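Long-range contact in transmembrane protein (PDB 3PAM), which probably binds oligopeptides outside the membrane as the solute-binding component of an ABC-type transport system: residues 132-137 with 166-171. Residues are numbered along the deposited sequence; the frame is centred on the assembly and turned at random.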
ATOM      1  N   GLU A 132      -0.481  11.420  11.293  1.00 36.89           N
ATOM      2  CA  GLU A 132       0.947  11.524  11.516  1.00 37.99           C
ATOM      3  C   GLU A 132       1.697  10.455  10.721  1.00 36.53           C
ATOM      4  O   GLU A 132       1.261   9.298  10.654  1.00 35.49           O
ATOM      5  CB  GLU A 132       1.222  11.351  13.008  1.00 41.09           C
ATOM      6  CG  GLU A 132       2.612  11.651  13.460  1.00 44.30           C
ATOM      7  CD  GLU A 132       2.944  10.944  14.766  1.00 50.32           C
ATOM      8  OE1 GLU A 132       2.889   9.690  14.805  1.00 52.35           O
ATOM      9  OE2 GLU A 132       3.260  11.634  15.752  1.00 53.32           O
ATOM     10  N   ILE A 133       2.797  10.869  10.091  1.00 36.18           N
ATOM     11  CA  ILE A 133       3.746   9.937   9.478  1.00 36.45           C
ATOM     12  C   ILE A 133       5.037   9.891  10.331  1.00 38.44           C
ATOM     13  O   ILE A 133       5.707  10.913  10.548  1.00 38.23           O
ATOM     14  CB  ILE A 133       4.062  10.293   8.008  1.00 35.95           C
ATOM     15  CG1 ILE A 133       2.766  10.593   7.242  1.00 34.71           C
ATOM     16  CG2 ILE A 133       4.799   9.148   7.321  1.00 36.24           C
ATOM     17  CD1 ILE A 133       2.942  10.761   5.725  1.00 35.49           C
HETATM   18  N   MSE A 134       5.335   8.698  10.831  1.00 39.68           N
HETATM   19  CA  MSE A 134       6.472   8.474  11.714  1.00 43.09           C
HETATM   20  C   MSE A 134       7.630   7.962  10.886  1.00 43.36           C
HETATM   21  O   MSE A 134       7.534   6.924  10.230  1.00 43.60           O
HETATM   22  CB  MSE A 134       6.120   7.473  12.822  1.00 45.28           C
HETATM   23  CG  MSE A 134       7.311   6.991  13.606  1.00 51.02           C
HETATM   24 SE   MSE A 134       6.773   5.865  15.097  1.00 60.77          SE
HETATM   25  CE  MSE A 134       6.777   7.309  16.400  1.00 60.27           C
ATOM     26  N   THR A 135       8.720   8.709  10.899  1.00 44.13           N
ATOM     27  CA  THR A 135       9.901   8.290  10.163  1.00 45.47           C
ATOM     28  C   THR A 135      11.041   8.100  11.127  1.00 48.43           C
ATOM     29  O   THR A 135      11.011   8.623  12.246  1.00 49.25           O
ATOM     30  CB  THR A 135      10.316   9.314   9.098  1.00 44.39           C
ATOM     31  OG1 THR A 135      10.477  10.599   9.713  1.00 44.75           O
ATOM     32  CG2 THR A 135       9.259   9.382   7.986  1.00 42.83           C
ATOM     33  N   GLN A 136      12.042   7.354  10.675  1.00 50.69           N
ATOM     34  CA  GLN A 136      13.233   7.097  11.480  1.00 55.06           C
ATOM     35  C   GLN A 136      14.455   7.851  10.996  1.00 56.18           C
ATOM     36  O   GLN A 136      15.292   8.232  11.814  1.00 59.48           O
ATOM     37  CB  GLN A 136      13.527   5.594  11.601  1.00 58.00           C
ATOM     38  CG  GLN A 136      13.436   4.776  10.308  1.00 58.25           C
ATOM     39  CD  GLN A 136      13.723   3.297  10.547  1.00 66.38           C
ATOM     40  OE1 GLN A 136      13.536   2.788  11.652  1.00 70.69           O
ATOM     41  NE2 GLN A 136      14.204   2.604   9.517  1.00 69.44           N
ATOM     42  N   SER A 137      14.553   8.082   9.683  1.00 54.58           N
ATOM     43  CA  SER A 137      15.768   8.662   9.078  1.00 55.52           C
ATOM     44  C   SER A 137      15.492   9.914   8.225  1.00 53.35           C
ATOM     45  O   SER A 137      14.390  10.090   7.704  1.00 51.26           O
ATOM     46  CB  SER A 137      16.481   7.608   8.240  1.00 57.18           C
ATOM     47  OG  SER A 137      15.896   7.505   6.952  1.00 57.81           O
ATOM     48  N   SER A 166      14.588   3.652  19.759  1.00 55.07           N
ATOM     49  CA  SER A 166      13.804   3.023  20.839  1.00 54.98           C
ATOM     50  C   SER A 166      12.309   3.303  20.621  1.00 52.78           C
ATOM     51  O   SER A 166      11.514   2.380  20.506  1.00 51.60           O
ATOM     52  CB  SER A 166      14.227   3.537  22.214  1.00 56.74           C
ATOM     53  OG  SER A 166      15.459   4.222  22.134  1.00 59.77           O
ATOM     54  N   GLN A 167      11.944   4.581  20.550  1.00 52.30           N
ATOM     55  CA  GLN A 167      10.563   4.952  20.272  1.00 51.46           C
ATOM     56  C   GLN A 167      10.055   4.324  18.971  1.00 49.33           C
ATOM     57  O   GLN A 167       9.001   3.697  18.968  1.00 48.67           O
ATOM     58  CB  GLN A 167      10.383   6.471  20.229  1.00 51.51           C
ATOM     59  CG  GLN A 167       8.917   6.889  20.254  1.00 51.47           C
ATOM     60  CD  GLN A 167       8.720   8.368  20.017  1.00 52.48           C
ATOM     61  OE1 GLN A 167       9.686   9.126  19.944  1.00 52.88           O
ATOM     62  NE2 GLN A 167       7.459   8.793  19.903  1.00 50.79           N
ATOM     63  N   TYR A 168      10.818   4.464  17.886  1.00 48.64           N
ATOM     64  CA  TYR A 168      10.369   3.968  16.599  1.00 47.39           C
ATOM     65  C   TYR A 168      10.060   2.470  16.663  1.00 47.92           C
ATOM     66  O   TYR A 168       9.021   2.022  16.162  1.00 47.08           O
ATOM     67  CB  TYR A 168      11.378   4.290  15.489  1.00 47.44           C
ATOM     68  CG  TYR A 168      10.901   3.927  14.096  1.00 45.69           C
ATOM     69  CD1 TYR A 168      10.133   4.821  13.332  1.00 46.20           C
ATOM     70  CD2 TYR A 168      11.226   2.705  13.534  1.00 45.57           C
ATOM     71  CE1 TYR A 168       9.693   4.479  12.049  1.00 44.29           C
ATOM     72  CE2 TYR A 168      10.806   2.362  12.268  1.00 45.67           C
ATOM     73  CZ  TYR A 168      10.045   3.247  11.534  1.00 45.30           C
ATOM     74  OH  TYR A 168       9.644   2.864  10.285  1.00 46.73           O
ATOM     75  N   GLN A 169      10.962   1.702  17.270  1.00 49.15           N
ATOM     76  CA  GLN A 169      10.766   0.262  17.399  1.00 49.83           C
ATOM     77  C   GLN A 169       9.653  -0.090  18.383  1.00 49.44           C
ATOM     78  O   GLN A 169       8.939  -1.064  18.192  1.00 48.70           O
ATOM     79  CB  GLN A 169      12.078  -0.430  17.789  1.00 51.85           C
ATOM     80  CG  GLN A 169      13.023  -0.638  16.602  1.00 54.09           C
ATOM     81  CD  GLN A 169      12.524  -1.714  15.650  1.00 55.05           C
ATOM     82  OE1 GLN A 169      12.003  -1.418  14.577  1.00 54.71           O
ATOM     83  NE2 GLN A 169      12.670  -2.974  16.052  1.00 58.04           N
ATOM     84  N   ASN A 170       9.512   0.699  19.437  1.00 50.23           N
ATOM     85  CA  ASN A 170       8.443   0.484  20.414  1.00 51.28           C
ATOM     86  C   ASN A 170       7.087   0.640  19.737  1.00 49.80           C
ATOM     87  O   ASN A 170       6.161  -0.148  19.942  1.00 50.01           O
ATOM     88  CB  ASN A 170       8.570   1.495  21.565  1.00 52.88           C
ATOM     89  CG  ASN A 170       7.567   1.253  22.689  1.00 55.37           C
ATOM     90  OD1 ASN A 170       6.738   2.117  22.985  1.00 56.79           O
ATOM     91  ND2 ASN A 170       7.652   0.086  23.337  1.00 57.83           N
ATOM     92  N   ARG A 171       7.003   1.659  18.900  1.00 48.42           N
ATOM     93  CA  ARG A 171       5.766   2.026  18.271  1.00 47.31           C
ATOM     94  C   ARG A 171       5.412   1.098  17.116  1.00 45.83           C
ATOM     95  O   ARG A 171       4.242   0.777  16.933  1.00 45.49           O
ATOM     96  CB  ARG A 171       5.763   3.523  17.924  1.00 47.24           C
ATOM     97  CG  ARG A 171       5.683   4.374  19.209  1.00 49.21           C
ATOM     98  CD  ARG A 171       5.641   5.869  18.971  1.00 50.77           C
ATOM     99  NE  ARG A 171       4.608   6.266  18.014  1.00 49.43           N
ATOM    100  CZ  ARG A 171       4.209   7.519  17.818  1.00 49.43           C
ATOM    101  NH1 ARG A 171       4.752   8.505  18.518  1.00 51.71           N
ATOM    102  NH2 ARG A 171       3.269   7.786  16.924  1.00 45.47           N
TER
HETATM  103  O   HOH W   1       9.075   4.785   8.926  1.00 44.55           O
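A helix packs across the C-terminal end of a sheet strand: Tyr168 and Arg171 of helix 165-174 reach Glu132 and Met134 of strand 130-135, and Gln136 in the loop just after it. The axes of the two short segments pass 9.8 Å apart, with their N-to-C directions 121° apart.

The Tyr168 ring lies between Met134 and Gln136. Over one face sits Gln136 CB, 3.9 Å from the ring centroid and 9° off the normal, a CH-pi contact. The exact place of the Gln136 amide end is doubtful. Met134 is a selenomethionine. Its CG meets Tyr168 CD1 at 3.6 Å, and its SE is 4.9 Å from the ring centroid in an oblique Met-aromatic contact. SE also packs on the aliphatic part of Arg171, 3.8 Å from Arg171 CB. Val163 and Ile180 touch both Met134 and Tyr168 and extend this apolar cluster into the sheet. A water lies 2.9 Å from Met134 O, but its contact with Tyr168 OH is too short to trust.

Next to this cluster is a charged pair. Arg171 NH2 forms a salt bridge with Glu132 OE1 at 2.9 Å, but the hydrogen bond is weak. Glu132 CG is anti to its backbone N (chi1 -170°), and the extended chain reaches toward the helix. Arg171 NE also donates to Asn176 O, which would limit rotation of the guanidinium.

This is the helix-on-sheet packing of a beta-alpha-beta crossover, in which helix 165-174 connects parallel strands 157-162 and 179-184; strand 130-135 lies between these two in the sheet, with the helix against its C-terminal end.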